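Local structure of Exo-poly-alpha-D-galacturonosidase (Thermotoga maritima, 3JUR) at residues D[117-122]-D[196-201]; D[74-79]-D[123-128]; D[330-335]-D[364-369]; D[267-272]-D[302-307]; D[401-406]-D[422-427]. The protein probably hydrolyses polygalacturonic acid, the backbone chain of pectin, acting as an exo-polygalacturonase of glycoside hydrolase family 28. One frame throughout, in Å; residues are numbered along the deposited sequence.

Overall arrangement
Following the chain from the N terminus, interaction 2 opens at 74-79 and interaction 1 at 117-122, before 123-128 closes interaction 2; segment 196-201 then closes interaction 1. These two loops cross, and the contacts touch, tying together successive coils near the N-terminal end of the right-handed beta-helix. The other contacts follow in series. Interaction 4 joins 267-272, which leads into helix 270-276, to the loop 302-307. Interaction 3 closes from 330-335 to 364-369. Interactions 3 and 4 touch through Arg334, so the loops beyond one face of the helix form a continuous group. Interaction 5 pairs strands 400-406 and 422-426 toward the C terminus, its centre about 43 Å from that of interaction 2.

Interaction 1 of 5, residues D[117-122]-D[196-201]; sequences VYALDC and YRCRNV
Leu120 and Tyr196 form a parallel bridge between neighbouring strands of the right-handed beta-helix, the fold of family 28. The two segments stay in step through the turn that follows. The inner part of the contact is tight. Tyr196 N gives a nearly straight bond of 2.7 Å to Ala119 O. Tyr196 O accepts Asp121 N at 2.8 Å. Beyond the strands, Arg199 N meets Cys122 O at 3.1 Å, in the plane of the carbonyl. Cys198 places its sulfur beside its own backbone N (chi1 -64°). There SG touches Ala119 CB and Cys122 CB and accepts a weak bond from Cys122 N. Cys122 SG and Cys198 SG are 5.0 Å apart, so no disulfide joins them.

The outer side is looser and faces solvent. Asp121 and Arg197 both have positive phi and occupy matching positions in successive coils. Their side chains run alongside each other and point the same way. Leu120 CD1 lies next to the guanidinium, 3.8 Å from Arg197 NH2. The end of Arg199 leads away from this contact to a salt bridge with Glu123. Arg197 grips Asp121 side-on, with the two flat groups only 14° apart. Arg197 NE meets Asp121 OD1 at 2.8 Å, and Arg197 NH2 meets Asp121 OD2 at 2.9 Å, both on the syn side of the carboxylate.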
# COMPACT_ATOMS: atom_id res chain seq x y z
N VAL D 117 -51.50 -8.31 0.33
CA VAL D 117 -51.96 -7.43 1.41
C VAL D 117 -52.02 -6.03 0.81
O VAL D 117 -51.03 -5.53 0.29
CB VAL D 117 -51.01 -7.47 2.64
CG1 VAL D 117 -51.58 -6.64 3.78
CG2 VAL D 117 -50.78 -8.90 3.11
N TYR D 118 -53.19 -5.41 0.88
CA TYR D 118 -53.45 -4.18 0.13
C TYR D 118 -54.16 -3.11 0.95
O TYR D 118 -55.17 -3.38 1.62
CB TYR D 118 -54.28 -4.53 -1.12
CG TYR D 118 -54.60 -3.38 -2.08
CD1 TYR D 118 -53.59 -2.72 -2.79
CD2 TYR D 118 -55.93 -3.00 -2.31
CE1 TYR D 118 -53.89 -1.69 -3.68
CE2 TYR D 118 -56.24 -1.97 -3.20
CZ TYR D 118 -55.22 -1.32 -3.88
OH TYR D 118 -55.52 -0.31 -4.76
N ALA D 119 -53.62 -1.90 0.90
CA ALA D 119 -54.29 -0.71 1.42
C ALA D 119 -54.22 0.42 0.40
O ALA D 119 -53.15 0.71 -0.13
CB ALA D 119 -53.66 -0.28 2.75
N LEU D 120 -55.36 1.05 0.14
CA LEU D 120 -55.42 2.17 -0.80
C LEU D 120 -56.02 3.39 -0.12
O LEU D 120 -57.10 3.31 0.46
CB LEU D 120 -56.26 1.79 -2.03
CG LEU D 120 -56.67 2.91 -2.99
CD1 LEU D 120 -55.47 3.48 -3.75
CD2 LEU D 120 -57.76 2.44 -3.96
N ASP D 121 -55.31 4.52 -0.20
CA ASP D 121 -55.78 5.80 0.36
C ASP D 121 -56.08 5.72 1.86
O ASP D 121 -56.98 6.40 2.37
CB ASP D 121 -57.01 6.32 -0.41
CG ASP D 121 -56.67 6.82 -1.81
OD1 ASP D 121 -55.62 7.49 -1.97
OD2 ASP D 121 -57.46 6.56 -2.75
N CYS D 122 -55.33 4.89 2.57
CA CYS D 122 -55.54 4.65 3.99
C CYS D 122 -54.57 5.44 4.85
O CYS D 122 -53.52 5.89 4.39
CB CYS D 122 -55.41 3.15 4.30
SG CYS D 122 -56.74 2.12 3.64
N TYR D 196 -50.87 1.89 -1.06
CA TYR D 196 -51.01 2.83 -2.17
C TYR D 196 -51.61 4.15 -1.70
O TYR D 196 -52.76 4.19 -1.22
CB TYR D 196 -51.86 2.21 -3.29
CG TYR D 196 -51.38 2.59 -4.67
CD1 TYR D 196 -50.58 1.72 -5.41
CD2 TYR D 196 -51.72 3.82 -5.22
CE1 TYR D 196 -50.13 2.07 -6.69
CE2 TYR D 196 -51.28 4.19 -6.49
CZ TYR D 196 -50.49 3.31 -7.22
OH TYR D 196 -50.05 3.68 -8.47
N ARG D 197 -50.83 5.22 -1.83
CA ARG D 197 -51.20 6.57 -1.39
C ARG D 197 -51.63 6.60 0.08
O ARG D 197 -52.71 7.10 0.43
CB ARG D 197 -52.29 7.17 -2.30
CG ARG D 197 -51.95 7.23 -3.78
CD ARG D 197 -52.95 8.12 -4.54
NE ARG D 197 -54.32 7.60 -4.48
CZ ARG D 197 -55.08 7.33 -5.53
NH1 ARG D 197 -54.62 7.52 -6.77
NH2 ARG D 197 -56.31 6.87 -5.36
N CYS D 198 -50.78 6.05 0.95
CA CYS D 198 -51.10 5.94 2.37
C CYS D 198 -50.23 6.86 3.21
O CYS D 198 -49.14 7.25 2.80
CB CYS D 198 -50.95 4.50 2.84
SG CYS D 198 -52.10 3.35 2.09
N ARG D 199 -50.73 7.19 4.40
CA ARG D 199 -50.01 7.98 5.39
C ARG D 199 -49.91 7.19 6.69
O ARG D 199 -50.87 6.53 7.09
CB ARG D 199 -50.76 9.29 5.66
CG ARG D 199 -50.10 10.53 5.10
CD ARG D 199 -50.96 11.79 5.31
NE ARG D 199 -51.37 11.97 6.71
CZ ARG D 199 -52.00 13.05 7.18
NH1 ARG D 199 -52.29 14.08 6.39
NH2 ARG D 199 -52.33 13.11 8.47
N ASN D 200 -48.76 7.29 7.36
CA ASN D 200 -48.54 6.68 8.68
C ASN D 200 -48.67 5.16 8.64
O ASN D 200 -49.70 4.59 9.04
CB ASN D 200 -49.48 7.26 9.76
CG ASN D 200 -49.56 8.77 9.72
OD1 ASN D 200 -48.65 9.45 9.25
ND2 ASN D 200 -50.67 9.31 10.23
N VAL D 201 -47.62 4.52 8.15
CA VAL D 201 -47.62 3.08 7.93
C VAL D 201 -46.45 2.46 8.66
O VAL D 201 -45.33 2.99 8.63
CB VAL D 201 -47.54 2.76 6.41
CG1 VAL D 201 -47.29 1.28 6.18
CG2 VAL D 201 -48.82 3.19 5.69

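Interaction 2 of 5, residues D[74-79]-D[123-128]; sequences IHLKSN and ENVAIT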
# COMPACT_ATOMS: atom_id res chain seq x y z
N ILE D 74 -55.79 -9.83 1.40
CA ILE D 74 -56.33 -9.13 2.56
C ILE D 74 -56.34 -7.64 2.26
O ILE D 74 -55.31 -7.06 1.89
CB ILE D 74 -55.47 -9.39 3.83
CG1 ILE D 74 -55.58 -10.86 4.26
CG2 ILE D 74 -55.86 -8.45 4.98
CD1 ILE D 74 -54.48 -11.31 5.21
N HIS D 75 -57.51 -7.02 2.41
CA HIS D 75 -57.66 -5.59 2.21
C HIS D 75 -57.79 -4.85 3.54
O HIS D 75 -58.78 -4.98 4.24
CB HIS D 75 -58.84 -5.28 1.28
CG HIS D 75 -58.56 -5.58 -0.16
ND1 HIS D 75 -59.45 -5.28 -1.17
CD2 HIS D 75 -57.48 -6.13 -0.77
CE1 HIS D 75 -58.94 -5.65 -2.33
NE2 HIS D 75 -57.74 -6.17 -2.11
N LEU D 76 -56.74 -4.10 3.88
CA LEU D 76 -56.73 -3.31 5.11
C LEU D 76 -57.54 -2.03 4.93
O LEU D 76 -57.82 -1.60 3.82
CB LEU D 76 -55.29 -3.00 5.53
CG LEU D 76 -54.41 -4.21 5.87
CD1 LEU D 76 -52.93 -3.84 5.90
CD2 LEU D 76 -54.83 -4.87 7.19
N LYS D 77 -57.95 -1.44 6.05
CA LYS D 77 -58.59 -0.13 6.05
C LYS D 77 -57.84 0.76 7.03
O LYS D 77 -56.96 0.27 7.75
CB LYS D 77 -60.08 -0.25 6.41
CG LYS D 77 -60.89 -1.10 5.42
CD LYS D 77 -62.36 -1.14 5.77
CE LYS D 77 -63.09 -2.15 4.89
NZ LYS D 77 -64.57 -1.96 4.94
N SER D 78 -58.16 2.05 7.04
CA SER D 78 -57.54 3.00 7.97
C SER D 78 -57.68 2.58 9.43
O SER D 78 -58.71 2.04 9.83
CB SER D 78 -58.15 4.39 7.77
OG SER D 78 -57.64 5.00 6.60
N ASN D 79 -56.63 2.84 10.22
CA ASN D 79 -56.62 2.60 11.67
C ASN D 79 -56.59 1.12 12.08
O ASN D 79 -57.00 0.76 13.19
CB ASN D 79 -57.78 3.33 12.37
CG ASN D 79 -57.76 4.82 12.11
OD1 ASN D 79 -56.76 5.50 12.35
ND2 ASN D 79 -58.87 5.34 11.61
N GLU D 123 -54.93 5.56 6.13
CA GLU D 123 -54.15 6.29 7.10
C GLU D 123 -54.02 5.44 8.37
O GLU D 123 -54.98 4.76 8.75
CB GLU D 123 -54.87 7.60 7.41
CG GLU D 123 -54.13 8.59 8.27
CD GLU D 123 -54.95 9.85 8.50
OE1 GLU D 123 -56.17 9.74 8.76
OE2 GLU D 123 -54.37 10.95 8.41
N ASN D 124 -52.85 5.48 9.00
CA ASN D 124 -52.59 4.76 10.26
C ASN D 124 -52.81 3.25 10.13
O ASN D 124 -53.75 2.70 10.71
CB ASN D 124 -53.42 5.33 11.42
CG ASN D 124 -53.37 6.84 11.50
OD1 ASN D 124 -52.32 7.45 11.35
ND2 ASN D 124 -54.53 7.46 11.74
N VAL D 125 -51.96 2.60 9.35
CA VAL D 125 -52.09 1.18 9.07
C VAL D 125 -50.79 0.48 9.45
O VAL D 125 -49.70 0.97 9.15
CB VAL D 125 -52.47 0.93 7.59
CG1 VAL D 125 -52.49 -0.56 7.28
CG2 VAL D 125 -53.84 1.54 7.28
N ALA D 126 -50.89 -0.66 10.14
CA ALA D 126 -49.70 -1.36 10.62
C ALA D 126 -49.78 -2.87 10.42
O ALA D 126 -50.85 -3.47 10.49
CB ALA D 126 -49.44 -1.04 12.09
N ILE D 127 -48.62 -3.48 10.15
CA ILE D 127 -48.47 -4.93 10.18
C ILE D 127 -47.37 -5.26 11.18
O ILE D 127 -46.22 -4.88 11.00
CB ILE D 127 -48.15 -5.50 8.78
CG1 ILE D 127 -49.29 -5.20 7.80
CG2 ILE D 127 -47.86 -7.00 8.86
CD1 ILE D 127 -48.89 -5.33 6.32
N THR D 128 -47.74 -5.96 12.25
CA THR D 128 -46.84 -6.20 13.38
C THR D 128 -46.84 -7.69 13.76
O THR D 128 -47.58 -8.48 13.17
CB THR D 128 -47.22 -5.34 14.62
OG1 THR D 128 -48.44 -5.82 15.19
CG2 THR D 128 -47.39 -3.87 14.26
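Ser78 and Asn79 meet Glu123 and Asn124 at a corner of the beta-helix, where the chain turns from one face to the next. Hydrogen bonds carry this end of the contact. Glu123 N donates to Ser78 OG at 2.8 Å. The Ser78 hydroxyl stands beside its own backbone N (chi1 -76°), and this turns OG to face Glu123 N. Asn79 N donates to Glu123 O at 2.9 Å. One bond therefore uses a side chain and the other joins backbone to backbone.

The two asparagine amides are joined by one bond. They lie side by side and point the same way, with their planes 33° apart. Asn124 ND2 donates to Asn79 OD1 at 3.0 Å. The oxygen lies in the amide plane of Asn124, while the donor is tilted from the plane of the Asn79 carbonyl. Asn124 OD1 in turn accepts Asn200 ND2, so three asparagines are linked coil to coil. Such rows of asparagines at a turn are known from parallel beta-helices.

Apolar contacts make up the inner end. Leu76 CD1 touches Val125 CG1 at 3.6 Å. It also comes within 4.3 Å of Ile127 CG1. The other valine methyl, Val125 CG2, packs instead against a polar atom, 3.4 Å from Lys77 O.

Helix 44-57 packs on Ile74 and Lys77, and Glu52 of that helix takes the lysine ammonium in a salt bridge. Val125 and Ile127 rest on Phe195 of strand 193-196, and Ala126 lies on Leu202 of strand 201-204.

Interaction 3 of 5, residues D[330-335]-D[364-369]; sequences TNSRRG and NEEGEY
Ser332 binds the loop 364-369 with both its hydroxyl and its carbonyl. The two segments are loops that leave successive coils of the parallel beta-helix. Ser332 OG accepts Gly367 N at 3.0 Å. Ser332 O accepts Tyr369 N at 2.8 Å. The bond is then returned, as Gly335 N donates to Tyr369 O at 2.8 Å. This last donor stands above the carbonyl plane, and the bond is bent (133° at the hydrogen). Gly367 passes close to Ser332, and a CB there would run into Ser332 O.

Charged groups border this backbone pairing. The carboxylate of Glu365 lies over one face of the Arg333 guanidinium, offset toward its rim, with the two planes 14° apart. Arg333 NH2 and Glu365 OE1 are 4.0 Å apart, so the charges are near but no N-H points at the oxygen. With a serine in place of Arg333, the Glu365 carboxylate would probably lose the positive group stacked against it.

Further out, an Asx turn shapes the first loop. Asn331 sets its CG between its backbone N and carbonyl carbon (chi1 60°), and its OD1 accepts Arg333 N at 3.0 Å, the donor standing above the side-chain carbonyl plane. Asn331 ND2 bonds Tyr362 O, which helps to hold the amide's rotation. On the other loop, the Tyr369 ring makes a cation-pi contact with Arg274. Arg334 points away to Ser303 and Asp270. At the outer edge a water bonds Ser332 OG at 2.7 Å and donates to Glu366 OE2 at 2.8 Å.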
# COMPACT_ATOMS: atom_id res chain seq x y z
N THR D 330 -30.32 3.79 -14.61
CA THR D 330 -31.20 4.65 -15.38
C THR D 330 -30.81 4.58 -16.86
O THR D 330 -29.83 3.91 -17.21
CB THR D 330 -31.16 6.12 -14.88
OG1 THR D 330 -32.13 6.90 -15.58
CG2 THR D 330 -29.75 6.72 -15.09
N ASN D 331 -31.58 5.24 -17.71
CA ASN D 331 -31.23 5.40 -19.13
C ASN D 331 -31.91 6.64 -19.71
O ASN D 331 -32.65 7.33 -19.01
CB ASN D 331 -31.57 4.14 -19.93
CG ASN D 331 -33.05 3.78 -19.88
OD1 ASN D 331 -33.92 4.66 -19.88
ND2 ASN D 331 -33.35 2.49 -19.86
N SER D 332 -31.67 6.92 -21.00
CA SER D 332 -32.21 8.13 -21.62
C SER D 332 -33.70 8.06 -22.04
O SER D 332 -34.21 9.00 -22.65
CB SER D 332 -31.32 8.60 -22.78
OG SER D 332 -31.16 7.60 -23.77
N ARG D 333 -34.39 6.97 -21.70
CA ARG D 333 -35.85 6.95 -21.80
C ARG D 333 -36.48 7.49 -20.51
O ARG D 333 -37.65 7.87 -20.51
CB ARG D 333 -36.42 5.54 -22.05
CG ARG D 333 -35.56 4.62 -22.88
CD ARG D 333 -36.14 4.35 -24.25
NE ARG D 333 -37.14 3.30 -24.23
CZ ARG D 333 -37.34 2.43 -25.22
NH1 ARG D 333 -36.59 2.47 -26.31
NH2 ARG D 333 -38.30 1.51 -25.11
N ARG D 334 -35.70 7.53 -19.42
CA ARG D 334 -36.24 7.78 -18.08
C ARG D 334 -36.43 9.24 -17.69
O ARG D 334 -37.37 9.57 -16.97
CB ARG D 334 -35.37 7.12 -17.00
CG ARG D 334 -35.31 5.61 -17.01
CD ARG D 334 -36.60 4.96 -16.49
NE ARG D 334 -36.39 3.52 -16.38
CZ ARG D 334 -36.47 2.66 -17.39
NH1 ARG D 334 -36.80 3.08 -18.61
NH2 ARG D 334 -36.23 1.38 -17.18
N GLY D 335 -35.53 10.11 -18.13
CA GLY D 335 -35.48 11.48 -17.61
C GLY D 335 -35.31 11.43 -16.10
O GLY D 335 -34.69 10.50 -15.57
N ASN D 364 -29.89 -1.21 -22.21
CA ASN D 364 -29.41 -0.71 -23.51
C ASN D 364 -30.49 0.01 -24.32
O ASN D 364 -30.58 -0.14 -25.54
CB ASN D 364 -28.77 -1.84 -24.34
CG ASN D 364 -27.51 -2.38 -23.70
OD1 ASN D 364 -26.40 -1.96 -24.04
ND2 ASN D 364 -27.67 -3.30 -22.75
N GLU D 365 -31.31 0.79 -23.62
CA GLU D 365 -32.42 1.50 -24.22
C GLU D 365 -32.18 3.00 -24.19
O GLU D 365 -31.64 3.52 -23.20
CB GLU D 365 -33.72 1.17 -23.49
CG GLU D 365 -34.23 -0.23 -23.78
CD GLU D 365 -35.51 -0.55 -23.05
OE1 GLU D 365 -36.20 -1.50 -23.46
OE2 GLU D 365 -35.84 0.16 -22.06
N GLU D 366 -32.58 3.67 -25.26
CA GLU D 366 -32.31 5.09 -25.44
C GLU D 366 -33.56 5.89 -25.79
O GLU D 366 -34.52 5.35 -26.34
CB GLU D 366 -31.26 5.30 -26.54
CG GLU D 366 -29.86 4.81 -26.17
CD GLU D 366 -28.81 5.31 -27.14
OE1 GLU D 366 -28.97 5.08 -28.36
OE2 GLU D 366 -27.83 5.92 -26.68
N GLY D 367 -33.53 7.18 -25.48
CA GLY D 367 -34.63 8.09 -25.79
C GLY D 367 -34.21 9.55 -25.70
O GLY D 367 -33.02 9.87 -25.83
N GLU D 368 -35.18 10.42 -25.46
CA GLU D 368 -34.98 11.86 -25.50
C GLU D 368 -34.96 12.52 -24.13
O GLU D 368 -35.01 13.75 -24.02
CB GLU D 368 -36.06 12.52 -26.37
CG GLU D 368 -35.74 12.58 -27.86
CD GLU D 368 -35.90 11.24 -28.57
OE1 GLU D 368 -36.44 10.28 -27.96
OE2 GLU D 368 -35.50 11.15 -29.75
N TYR D 369 -34.87 11.71 -23.07
CA TYR D 369 -34.96 12.21 -21.70
C TYR D 369 -33.74 11.85 -20.87
O TYR D 369 -33.73 10.85 -20.15
CB TYR D 369 -36.27 11.75 -21.04
CG TYR D 369 -37.50 12.05 -21.87
CD1 TYR D 369 -38.16 13.27 -21.76
CD2 TYR D 369 -37.99 11.11 -22.79
CE1 TYR D 369 -39.29 13.56 -22.55
CE2 TYR D 369 -39.11 11.39 -23.56
CZ TYR D 369 -39.76 12.61 -23.44
OH TYR D 369 -40.87 12.86 -24.21
O HOH W 1 -28.51 7.30 -24.32

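Interaction 4 of 5, residues D[267-272]-D[302-307]; sequences SGRDAD and GSEMSG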
# COMPACT_ATOMS: atom_id res chain seq x y z
N SER D 267 -39.55 5.72 -8.42
CA SER D 267 -40.51 6.83 -8.55
C SER D 267 -41.20 6.88 -9.92
O SER D 267 -41.47 7.96 -10.47
CB SER D 267 -39.85 8.19 -8.24
OG SER D 267 -38.77 8.44 -9.13
N GLY D 268 -41.49 5.71 -10.47
CA GLY D 268 -42.20 5.62 -11.75
C GLY D 268 -41.28 5.53 -12.95
O GLY D 268 -40.12 5.93 -12.90
N ARG D 269 -41.84 5.03 -14.05
CA ARG D 269 -41.08 4.75 -15.25
C ARG D 269 -41.57 5.62 -16.41
O ARG D 269 -42.78 5.73 -16.65
CB ARG D 269 -41.23 3.26 -15.60
CG ARG D 269 -40.55 2.81 -16.89
CD ARG D 269 -40.93 1.38 -17.22
NE ARG D 269 -40.31 0.42 -16.31
CZ ARG D 269 -39.32 -0.41 -16.64
NH1 ARG D 269 -38.80 -1.24 -15.74
NH2 ARG D 269 -38.84 -0.41 -17.88
N ASP D 270 -40.62 6.23 -17.11
CA ASP D 270 -40.89 6.95 -18.37
C ASP D 270 -42.07 7.93 -18.28
O ASP D 270 -42.23 8.60 -17.25
CB ASP D 270 -41.03 5.95 -19.53
CG ASP D 270 -39.81 5.03 -19.68
OD1 ASP D 270 -38.73 5.33 -19.12
OD2 ASP D 270 -39.92 3.99 -20.36
N ALA D 271 -42.88 8.01 -19.33
CA ALA D 271 -43.99 8.97 -19.38
C ALA D 271 -44.88 8.98 -18.14
O ALA D 271 -45.22 10.06 -17.63
CB ALA D 271 -44.82 8.78 -20.65
N ASP D 272 -45.25 7.80 -17.64
CA ASP D 272 -46.12 7.68 -16.46
C ASP D 272 -45.45 8.26 -15.22
O ASP D 272 -46.11 8.93 -14.41
CB ASP D 272 -46.49 6.21 -16.22
CG ASP D 272 -47.88 6.05 -15.66
OD1 ASP D 272 -48.85 6.44 -16.35
OD2 ASP D 272 -48.03 5.50 -14.55
N GLY D 302 -33.36 3.18 -8.79
CA GLY D 302 -33.82 2.95 -10.17
C GLY D 302 -34.22 1.50 -10.45
O GLY D 302 -34.28 0.69 -9.54
N SER D 303 -34.46 1.16 -11.72
CA SER D 303 -34.28 2.06 -12.87
C SER D 303 -35.48 2.99 -13.08
O SER D 303 -35.40 3.94 -13.85
CB SER D 303 -34.07 1.25 -14.14
OG SER D 303 -35.29 0.67 -14.57
N GLU D 304 -36.58 2.68 -12.41
CA GLU D 304 -37.78 3.50 -12.52
C GLU D 304 -37.63 4.68 -11.57
O GLU D 304 -38.15 4.67 -10.47
CB GLU D 304 -39.03 2.68 -12.20
CG GLU D 304 -39.19 1.41 -13.06
CD GLU D 304 -38.67 0.15 -12.39
OE1 GLU D 304 -37.70 0.21 -11.60
OE2 GLU D 304 -39.24 -0.93 -12.66
N MET D 305 -36.91 5.71 -12.02
CA MET D 305 -36.65 6.88 -11.20
C MET D 305 -37.06 8.17 -11.94
O MET D 305 -36.54 9.25 -11.65
CB MET D 305 -35.18 6.93 -10.75
CG MET D 305 -34.15 6.53 -11.83
SD MET D 305 -34.36 7.42 -13.39
CE MET D 305 -33.49 8.93 -13.01
N SER D 306 -38.01 8.04 -12.87
CA SER D 306 -38.43 9.15 -13.74
C SER D 306 -39.06 10.32 -12.97
O SER D 306 -39.11 11.43 -13.48
CB SER D 306 -39.40 8.65 -14.81
OG SER D 306 -38.77 7.69 -15.65
N GLY D 307 -39.55 10.05 -11.77
CA GLY D 307 -40.10 11.10 -10.91
C GLY D 307 -39.03 11.79 -10.08
O GLY D 307 -39.29 12.82 -9.45
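Ser306 OG is held by two backbone groups. Asp270 N approaches it at 2.8 Å in a bent, weak bond, and the hydroxyl also bonds Arg334 O. The main chains are joined more firmly nearby. Ser267 N donates to Glu304 O at 2.7 Å. Ser306 N donates to Gly268 O at 3.0 Å. Gly307 N makes two weak bonds, to Ser267 O and Ser267 OG. A CB on Gly307 would collide with Ser267 O.

Arg269 and Glu304 form a buried salt bridge. The Arg269 side chain first runs away from its backbone N (chi1 177°) and then bends at chi3. Arg269 NH1 meets Glu304 OE2 at 3.1 Å. The nitrogen comes from above the carboxylate plane, and the two flat groups are 83° apart. Arg269 NE bonds Glu106 O, and Glu304 OE1 makes a salt bridge with Lys266 NZ. Replacing Arg269 by a leucine would probably leave Glu304 OE2 and Glu106 O without these donors.

These segments follow strands 263-265 and 299-301, on the side where family 28 enzymes probably form their substrate cleft. Glu304 is shared by Arg269 and Lys266, so both its carboxylate oxygens have a basic partner in the buried contact.

Interaction 5 of 5, residues D[401-406]-D[422-427]; sequences KDILIS and GQLGME
Gln423 turns its CG away from its backbone N (chi1 -175°) and stays extended, which carries OE1 across to Asp402 N. The bond is 2.9 Å long, lies in the amide carbonyl plane and uses a lone pair of the oxygen. Asp402 has positive phi, and here the register slips by one residue. Lys401 faces Gln423, but Ile403 already faces Leu424. The side-chain oxygen thus serves a backbone N-H at the point of the slip. Gln423 NE2 is bonded to Tyr440 OH, which helps to hold the amide.

From Ile403 onward, strands 401-406 and 422-426 are regular parallel neighbours. Gly425 N donates to Ile403 O at 2.8 Å. Ile405 N reaches Gly425 O at 2.9 Å, and Glu427 N reaches Ile405 O at 2.9 Å.

One face of this pair looks into the core of the beta-helix. Leu424 CD1 touches Ile405 CD1 at 3.9 Å and Ile403 CG2 at 4.0 Å. Met426 lies alongside Ile405, bent at chi3 (83°), with its CE 3.7 Å from Ile405 CG2. Val390 and Ile392 of strand 388-393 face them from across the core. On the other face Leu404 CD1 lies over Gly425, 3.6 Å from Gly425 O. A CB on Gly425 would press against that methyl. The coils are thus joined by backbone bonds, with mainly apolar side chains on the core side, and the slipped register is met by one side-chain amide.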
# COMPACT_ATOMS: atom_id res chain seq x y z
N LYS D 401 -21.88 13.09 -12.62
CA LYS D 401 -21.18 14.22 -12.01
C LYS D 401 -21.09 14.10 -10.50
O LYS D 401 -21.97 13.52 -9.85
CB LYS D 401 -21.87 15.55 -12.36
CG LYS D 401 -21.84 15.91 -13.84
CD LYS D 401 -22.96 16.89 -14.17
CE LYS D 401 -23.01 17.28 -15.65
NZ LYS D 401 -23.65 16.23 -16.51
N ASP D 402 -20.01 14.66 -9.94
CA ASP D 402 -19.88 14.85 -8.49
C ASP D 402 -20.04 13.56 -7.68
O ASP D 402 -20.86 13.47 -6.76
CB ASP D 402 -20.86 15.94 -8.01
CG ASP D 402 -20.58 16.43 -6.60
OD1 ASP D 402 -19.38 16.50 -6.20
OD2 ASP D 402 -21.55 16.74 -5.88
N ILE D 403 -19.26 12.55 -8.04
CA ILE D 403 -19.21 11.32 -7.27
C ILE D 403 -17.98 11.39 -6.39
O ILE D 403 -16.86 11.59 -6.88
CB ILE D 403 -19.15 10.04 -8.17
CG1 ILE D 403 -20.21 10.07 -9.28
CG2 ILE D 403 -19.28 8.77 -7.31
CD1 ILE D 403 -21.69 10.17 -8.81
N LEU D 404 -18.19 11.23 -5.08
CA LEU D 404 -17.10 11.30 -4.11
C LEU D 404 -17.06 10.05 -3.23
O LEU D 404 -18.07 9.67 -2.62
CB LEU D 404 -17.20 12.57 -3.26
CG LEU D 404 -16.10 12.85 -2.23
CD1 LEU D 404 -14.75 13.08 -2.90
CD2 LEU D 404 -16.45 14.05 -1.33
N ILE D 405 -15.89 9.41 -3.20
CA ILE D 405 -15.63 8.26 -2.35
C ILE D 405 -14.48 8.62 -1.40
O ILE D 405 -13.40 9.02 -1.85
CB ILE D 405 -15.28 7.00 -3.18
CG1 ILE D 405 -16.40 6.71 -4.18
CG2 ILE D 405 -15.03 5.80 -2.27
CD1 ILE D 405 -16.06 5.68 -5.23
N SER D 406 -14.72 8.51 -0.10
CA SER D 406 -13.71 8.92 0.87
C SER D 406 -13.64 8.02 2.09
O SER D 406 -14.61 7.33 2.43
CB SER D 406 -13.93 10.38 1.28
OG SER D 406 -15.25 10.53 1.77
N GLY D 422 -17.74 10.32 -16.88
CA GLY D 422 -18.02 10.59 -15.48
C GLY D 422 -16.95 11.45 -14.85
O GLY D 422 -15.88 11.67 -15.42
N GLN D 423 -17.27 11.94 -13.66
CA GLN D 423 -16.38 12.77 -12.86
C GLN D 423 -16.28 12.08 -11.50
O GLN D 423 -17.27 12.01 -10.77
CB GLN D 423 -16.99 14.18 -12.75
CG GLN D 423 -16.13 15.23 -12.03
CD GLN D 423 -16.93 16.48 -11.68
OE1 GLN D 423 -18.09 16.40 -11.27
NE2 GLN D 423 -16.31 17.65 -11.85
N LEU D 424 -15.11 11.54 -11.19
CA LEU D 424 -14.93 10.78 -9.95
C LEU D 424 -13.86 11.40 -9.06
O LEU D 424 -12.75 11.69 -9.52
CB LEU D 424 -14.60 9.30 -10.26
CG LEU D 424 -14.27 8.32 -9.13
CD1 LEU D 424 -15.46 8.10 -8.20
CD2 LEU D 424 -13.77 6.97 -9.69
N GLY D 425 -14.22 11.62 -7.80
CA GLY D 425 -13.26 12.02 -6.79
C GLY D 425 -13.13 10.99 -5.69
O GLY D 425 -14.13 10.39 -5.24
N MET D 426 -11.89 10.76 -5.27
CA MET D 426 -11.58 9.88 -4.14
C MET D 426 -10.61 10.59 -3.19
O MET D 426 -9.64 11.21 -3.64
CB MET D 426 -11.00 8.54 -4.61
CG MET D 426 -11.88 7.82 -5.65
SD MET D 426 -11.42 6.10 -5.96
CE MET D 426 -12.27 5.29 -4.62
N GLU D 427 -10.89 10.52 -1.89
CA GLU D 427 -10.03 11.13 -0.88
C GLU D 427 -9.77 10.13 0.24
O GLU D 427 -10.71 9.56 0.79
CB GLU D 427 -10.67 12.42 -0.34
CG GLU D 427 -10.86 13.50 -1.41
CD GLU D 427 -11.28 14.86 -0.85
OE1 GLU D 427 -11.36 15.02 0.39
OE2 GLU D 427 -11.52 15.77 -1.67